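Local coordinates for 4-oxalmesaconate hydratase (Pseudomonas putida, PDB 5CGZ), which catalyses the zinc-dependent hydration of the enol form of oxalomesaconate to 4-carboxy-4-hydroxy-2-oxoadipate, the third step of gallate degradation, at residues 99-102 with 103-106; 132-135 with 136-140. One frame throughout, in Å; residues are numbered along the deposited sequence.

Contacts 1 and 2 are the C-terminal turns of two neighbouring helices, 92-105 and 122-138, with centres about 9 Å apart, and both lie away from the zinc site. Contact 1 is partly buried: Val101 packs toward strands 3-8 and 31-36 and Val105 toward 31-36, while Arg104 reaches the surface. Contact 2 is more deeply covered, since a second subunit packs against Glu132, Ile135 and Ala139. Ionic partners in contact 1 come from the same chain; in contact 2 Glu132 and Glu140 pair with arginines of the second subunit. The two ends are joined where Arg103 NE lies 2.8 Å from Ala137 O, probably hydrogen-bonded, and where Tyr102 packs on Arg134.

Contact 1 (99-102 with 103-106); sequences ADVY and RRVQ
Arg104 folds back along the last turns of helix 92-105 and lays its guanidinium against Val101. Its CB sits 3.5 Å from Asp100 O, beside the carbonyl that accepts the Arg104 backbone N-H. CG is anti to the backbone N (chi1 -179°) and CD continues straight on, then the chain bends at chi3 (79°) and turns the head back toward the preceding turn. There Arg104 NH1 comes within 4.0 Å of Val101 CA, which lies over one face of the guanidinium, and Arg104 NH2 rests 4.1 Å from Val101 CG1; both valine methyls meet this NH1/NH2 end. NH2 also forms a salt bridge to Glu79 and a hydrogen bond to a bound glycerol, probably from the crystallisation liquor. Val101 and Val105 lie side by side and point the same way, with CG1 of Val101 4.0 Å from CG2 of Val105; both also touch His33 of strand 31-36. Along the backbone, Val105 N to Val101 O (2.8 Å) is the straightest of four successive i to i+4 bonds. The last runs from Gln106 N to Tyr102 O, 2.8 Å, and Gln106 then leaves the helix with positive phi (49°). Its side chain bends at chi2, and Gln106 NE2 donates to Arg103 O at 3.1 Å, giving a carbonyl of the final turn a side-chain partner. Arg104 thus reaches the sheet beside the valines, through Glu79 and His33, whereas Arg103 goes to Ala137 O of helix 122-138, Tyr142 O and a salt bridge with Glu146, and Asp100 to Tyr142 and Lys143. Combining an ion pair to Glu79 with apolar contact to Val101 probably restricts the rotation of the Arg104 head.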
ATOM      1  N   ALA A  99     -22.982 -16.325  14.120  1.00 28.02           N
ATOM      2  CA  ALA A  99     -22.769 -15.776  15.460  1.00 29.52           C
ATOM      3  C   ALA A  99     -23.164 -16.789  16.533  1.00 33.14           C
ATOM      4  O   ALA A  99     -22.521 -16.870  17.584  1.00 34.82           O
ATOM      5  CB  ALA A  99     -23.544 -14.475  15.648  1.00 26.06           C
ATOM      6  N   ASP A 100     -24.218 -17.560  16.272  1.00 32.78           N
ATOM      7  CA  ASP A 100     -24.634 -18.597  17.216  1.00 33.24           C
ATOM      8  C   ASP A 100     -23.592 -19.717  17.310  1.00 34.74           C
ATOM      9  O   ASP A 100     -23.375 -20.274  18.384  1.00 33.99           O
ATOM     10  CB  ASP A 100     -25.999 -19.173  16.824  1.00 35.29           C
ATOM     11  CG  ASP A 100     -27.131 -18.150  16.963  1.00 41.08           C
ATOM     12  OD1 ASP A 100     -26.948 -17.123  17.661  1.00 37.14           O
ATOM     13  OD2 ASP A 100     -28.208 -18.380  16.374  1.00 38.81           O
ATOM     14  N   VAL A 101     -22.948 -20.053  16.194  1.00 32.45           N
ATOM     15  CA  VAL A 101     -21.857 -21.024  16.247  1.00 30.34           C
ATOM     16  C   VAL A 101     -20.752 -20.501  17.162  1.00 33.02           C
ATOM     17  O   VAL A 101     -20.229 -21.243  17.997  1.00 32.14           O
ATOM     18  CB  VAL A 101     -21.293 -21.335  14.848  1.00 33.66           C
ATOM     19  CG1 VAL A 101     -20.052 -22.228  14.947  1.00 30.48           C
ATOM     20  CG2 VAL A 101     -22.372 -22.003  13.992  1.00 27.91           C
ATOM     21  N   TYR A 102     -20.406 -19.220  17.015  1.00 29.34           N
ATOM     22  CA  TYR A 102     -19.400 -18.596  17.875  1.00 29.03           C
ATOM     23  C   TYR A 102     -19.787 -18.695  19.345  1.00 34.00           C
ATOM     24  O   TYR A 102     -18.959 -19.036  20.193  1.00 32.28           O
ATOM     25  CB  TYR A 102     -19.208 -17.118  17.520  1.00 32.46           C
ATOM     26  CG  TYR A 102     -18.156 -16.808  16.467  1.00 31.31           C
ATOM     27  CD1 TYR A 102     -16.824 -16.604  16.823  1.00 30.25           C
ATOM     28  CD2 TYR A 102     -18.506 -16.659  15.124  1.00 27.20           C
ATOM     29  CE1 TYR A 102     -15.856 -16.288  15.860  1.00 31.07           C
ATOM     30  CE2 TYR A 102     -17.545 -16.336  14.151  1.00 31.43           C
ATOM     31  CZ  TYR A 102     -16.225 -16.156  14.530  1.00 31.20           C
ATOM     32  OH  TYR A 102     -15.278 -15.842  13.581  1.00 32.74           O
ATOM     33  N   ARG A 103     -21.039 -18.363  19.648  1.00 31.10           N
ATOM     34  CA  ARG A 103     -21.513 -18.376  21.032  1.00 37.29           C
ATOM     35  C   ARG A 103     -21.435 -19.794  21.622  1.00 37.49           C
ATOM     36  O   ARG A 103     -21.110 -19.972  22.791  1.00 36.67           O
ATOM     37  CB  ARG A 103     -22.944 -17.827  21.111  1.00 33.25           C
ATOM     38  CG  ARG A 103     -23.070 -16.304  20.934  1.00 33.01           C
ATOM     39  CD  ARG A 103     -22.682 -15.590  22.205  1.00 34.44           C
ATOM     40  NE  ARG A 103     -22.686 -14.131  22.114  1.00 34.55           N
ATOM     41  CZ  ARG A 103     -23.744 -13.355  22.349  1.00 39.88           C
ATOM     42  NH1 ARG A 103     -24.920 -13.893  22.666  1.00 35.74           N
ATOM     43  NH2 ARG A 103     -23.626 -12.029  22.261  1.00 32.88           N
ATOM     44  N   ARG A 104     -21.708 -20.800  20.799  1.00 31.29           N
ATOM     45  CA  ARG A 104     -21.676 -22.191  21.248  1.00 35.53           C
ATOM     46  C   ARG A 104     -20.250 -22.739  21.368  1.00 37.48           C
ATOM     47  O   ARG A 104     -19.899 -23.389  22.346  1.00 36.57           O
ATOM     48  CB  ARG A 104     -22.489 -23.062  20.288  1.00 36.42           C
ATOM     49  CG  ARG A 104     -22.546 -24.526  20.669  1.00 40.62           C
ATOM     50  CD  ARG A 104     -23.340 -25.334  19.647  1.00 42.15           C
ATOM     51  NE  ARG A 104     -22.569 -25.633  18.439  1.00 44.01           N
ATOM     52  CZ  ARG A 104     -22.866 -25.172  17.225  1.00 44.42           C
ATOM     53  NH1 ARG A 104     -23.921 -24.380  17.046  1.00 39.08           N
ATOM     54  NH2 ARG A 104     -22.109 -25.504  16.185  1.00 41.62           N
ATOM     55  N   VAL A 105     -19.425 -22.472  20.366  1.00 35.38           N
ATOM     56  CA  VAL A 105     -18.081 -23.028  20.330  1.00 30.90           C
ATOM     57  C   VAL A 105     -17.100 -22.251  21.219  1.00 34.52           C
ATOM     58  O   VAL A 105     -16.175 -22.834  21.788  1.00 33.37           O
ATOM     59  CB  VAL A 105     -17.550 -23.062  18.876  1.00 32.32           C
ATOM     60  CG1 VAL A 105     -16.060 -23.421  18.849  1.00 28.94           C
ATOM     61  CG2 VAL A 105     -18.375 -24.039  18.038  1.00 33.06           C
ATOM     62  N   GLN A 106     -17.312 -20.943  21.341  1.00 30.67           N
ATOM     63  CA  GLN A 106     -16.389 -20.074  22.077  1.00 33.27           C
ATOM     64  C   GLN A 106     -14.930 -20.294  21.643  1.00 32.78           C
ATOM     65  O   GLN A 106     -14.061 -20.577  22.467  1.00 32.70           O
ATOM     66  CB  GLN A 106     -16.536 -20.310  23.584  1.00 35.42           C
ATOM     67  CG  GLN A 106     -17.912 -19.925  24.147  1.00 32.35           C
ATOM     68  CD  GLN A 106     -18.057 -18.425  24.356  1.00 40.45           C
ATOM     69  OE1 GLN A 106     -17.067 -17.714  24.523  1.00 46.78           O
ATOM     70  NE2 GLN A 106     -19.294 -17.937  24.338  1.00 40.88           N
TER

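Contact 2 (132-135 with 136-140)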
ATOM      1  N   GLU A 132     -17.519 -10.557  10.886  1.00 29.79           N
ATOM      2  CA  GLU A 132     -18.648  -9.802  11.401  1.00 30.78           C
ATOM      3  C   GLU A 132     -19.429 -10.644  12.423  1.00 29.64           C
ATOM      4  O   GLU A 132     -19.864 -10.116  13.448  1.00 30.95           O
ATOM      5  CB  GLU A 132     -19.579  -9.312  10.278  1.00 26.54           C
ATOM      6  CG  GLU A 132     -20.575  -8.264  10.825  1.00 32.38           C
ATOM      7  CD  GLU A 132     -21.467  -7.633   9.772  1.00 37.15           C
ATOM      8  OE1 GLU A 132     -21.540  -8.165   8.646  1.00 35.10           O
ATOM      9  OE2 GLU A 132     -22.099  -6.593  10.079  1.00 35.81           O
ATOM     10  N   ALA A 133     -19.592 -11.945  12.164  1.00 27.00           N
ATOM     11  CA  ALA A 133     -20.299 -12.812  13.121  1.00 29.84           C
ATOM     12  C   ALA A 133     -19.574 -12.841  14.469  1.00 34.06           C
ATOM     13  O   ALA A 133     -20.203 -12.869  15.535  1.00 31.78           O
ATOM     14  CB  ALA A 133     -20.448 -14.227  12.573  1.00 28.96           C
ATOM     15  N   ARG A 134     -18.247 -12.843  14.413  1.00 27.56           N
ATOM     16  CA  ARG A 134     -17.429 -12.776  15.616  1.00 28.48           C
ATOM     17  C   ARG A 134     -17.751 -11.532  16.448  1.00 31.30           C
ATOM     18  O   ARG A 134     -17.886 -11.601  17.678  1.00 30.87           O
ATOM     19  CB  ARG A 134     -15.947 -12.789  15.227  1.00 29.63           C
ATOM     20  CG  ARG A 134     -14.946 -12.662  16.364  1.00 28.31           C
ATOM     21  CD  ARG A 134     -13.542 -12.760  15.752  1.00 30.94           C
ATOM     22  NE  ARG A 134     -12.465 -12.353  16.651  1.00 28.88           N
ATOM     23  CZ  ARG A 134     -12.156 -11.090  16.947  1.00 30.10           C
ATOM     24  NH1 ARG A 134     -12.858 -10.080  16.439  1.00 26.88           N
ATOM     25  NH2 ARG A 134     -11.143 -10.843  17.766  1.00 28.19           N
ATOM     26  N   ILE A 135     -17.865 -10.389  15.776  1.00 31.27           N
ATOM     27  CA  ILE A 135     -18.161  -9.140  16.466  1.00 28.64           C
ATOM     28  C   ILE A 135     -19.596  -9.135  17.023  1.00 32.37           C
ATOM     29  O   ILE A 135     -19.821  -8.684  18.148  1.00 32.07           O
ATOM     30  CB  ILE A 135     -17.944  -7.928  15.536  1.00 31.27           C
ATOM     31  CG1 ILE A 135     -16.452  -7.803  15.169  1.00 29.98           C
ATOM     32  CG2 ILE A 135     -18.461  -6.646  16.191  1.00 29.27           C
ATOM     33  CD1 ILE A 135     -16.169  -6.876  13.998  1.00 32.60           C
ATOM     34  N   ILE A 136     -20.561  -9.630  16.248  1.00 29.95           N
ATOM     35  CA  ILE A 136     -21.934  -9.752  16.748  1.00 31.73           C
ATOM     36  C   ILE A 136     -21.942 -10.572  18.040  1.00 34.37           C
ATOM     37  O   ILE A 136     -22.596 -10.203  19.020  1.00 31.27           O
ATOM     38  CB  ILE A 136     -22.883 -10.422  15.726  1.00 33.17           C
ATOM     39  CG1 ILE A 136     -22.913  -9.635  14.407  1.00 31.14           C
ATOM     40  CG2 ILE A 136     -24.306 -10.580  16.322  1.00 29.50           C
ATOM     41  CD1 ILE A 136     -23.244  -8.170  14.574  1.00 34.34           C
ATOM     42  N   ALA A 137     -21.179 -11.666  18.041  1.00 30.11           N
ATOM     43  CA  ALA A 137     -21.119 -12.567  19.194  1.00 33.68           C
ATOM     44  C   ALA A 137     -20.441 -11.925  20.413  1.00 35.20           C
ATOM     45  O   ALA A 137     -20.578 -12.412  21.545  1.00 31.82           O
ATOM     46  CB  ALA A 137     -20.405 -13.855  18.810  1.00 30.25           C
ATOM     47  N   GLN A 138     -19.714 -10.833  20.184  1.00 29.90           N
ATOM     48  CA  GLN A 138     -19.137 -10.056  21.279  1.00 30.69           C
ATOM     49  C   GLN A 138     -20.155  -9.140  21.975  1.00 33.85           C
ATOM     50  O   GLN A 138     -19.915  -8.670  23.086  1.00 33.84           O
ATOM     51  CB  GLN A 138     -17.983  -9.188  20.766  1.00 31.60           C
ATOM     52  CG  GLN A 138     -16.746  -9.938  20.279  1.00 31.78           C
ATOM     53  CD  GLN A 138     -15.716  -8.977  19.690  1.00 33.54           C
ATOM     54  OE1 GLN A 138     -16.085  -7.938  19.133  1.00 28.95           O
ATOM     55  NE2 GLN A 138     -14.426  -9.314  19.811  1.00 28.89           N
ATOM     56  N   ALA A 139     -21.273  -8.860  21.309  1.00 29.60           N
ATOM     57  CA  ALA A 139     -22.180  -7.802  21.769  1.00 33.37           C
ATOM     58  C   ALA A 139     -23.109  -8.274  22.886  1.00 38.87           C
ATOM     59  O   ALA A 139     -23.859  -9.234  22.718  1.00 33.93           O
ATOM     60  CB  ALA A 139     -23.000  -7.267  20.604  1.00 29.79           C
ATOM     61  N   GLU A 140     -23.061  -7.588  24.024  1.00 34.33           N
ATOM     62  CA  GLU A 140     -23.884  -7.976  25.161  1.00 38.74           C
ATOM     63  C   GLU A 140     -25.362  -7.704  24.861  1.00 40.31           C
ATOM     64  O   GLU A 140     -26.248  -8.184  25.562  1.00 37.19           O
ATOM     65  CB  GLU A 140     -23.408  -7.251  26.430  1.00 37.52           C
ATOM     66  CG  GLU A 140     -22.074  -7.822  26.933  1.00 38.56           C
ATOM     67  CD  GLU A 140     -21.514  -7.124  28.165  1.00 46.38           C
ATOM     68  OE1 GLU A 140     -20.284  -6.883  28.201  1.00 42.19           O
ATOM     69  OE2 GLU A 140     -22.289  -6.830  29.102  1.00 47.94           O
TER
HETATM   70  O   HOH W   1     -11.410  -7.925  18.705  1.00 35.45           O
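Gln138, its CG anti to the carbonyl carbon (chi1 -67°) and its chain extended beyond, reaches back across the last turn of helix 122-138 to set its amide beside the guanidinium of Arg134. The two side chains cross at a slant with their planes 50° apart, and NE2 of Gln138 lies over one face of the guanidinium, 3.8 Å from Arg134 NH1. The two donor groups pack without bonding. A water spans them, accepting from Arg134 NH2 at 3.1 Å and only weakly from Gln138 NE2; their stronger partners are Pro152 O for Arg134 NE and Gly150 O for Gln138 NE2. The oxygen side of the same amide rests on Ile135, with Gln138 OE1 3.6 Å from Ile135 CA. Ile135 itself packs on Tyr86 of a second subunit. Along the backbone, Ile136 N and Ala137 N make ordinary helical bonds to Glu132 O and Ala133 O. Gln138 N is shared, with a weak bond to Arg134 O and a 3.0 Å bond to Ile135 O, whose donor stands above the carbonyl plane. Ala139 N then bonds to Ile136 O. Such a shift from i+4 to i+3 bonding is characteristic of a helix C-terminus tightening into a 3-10-like turn.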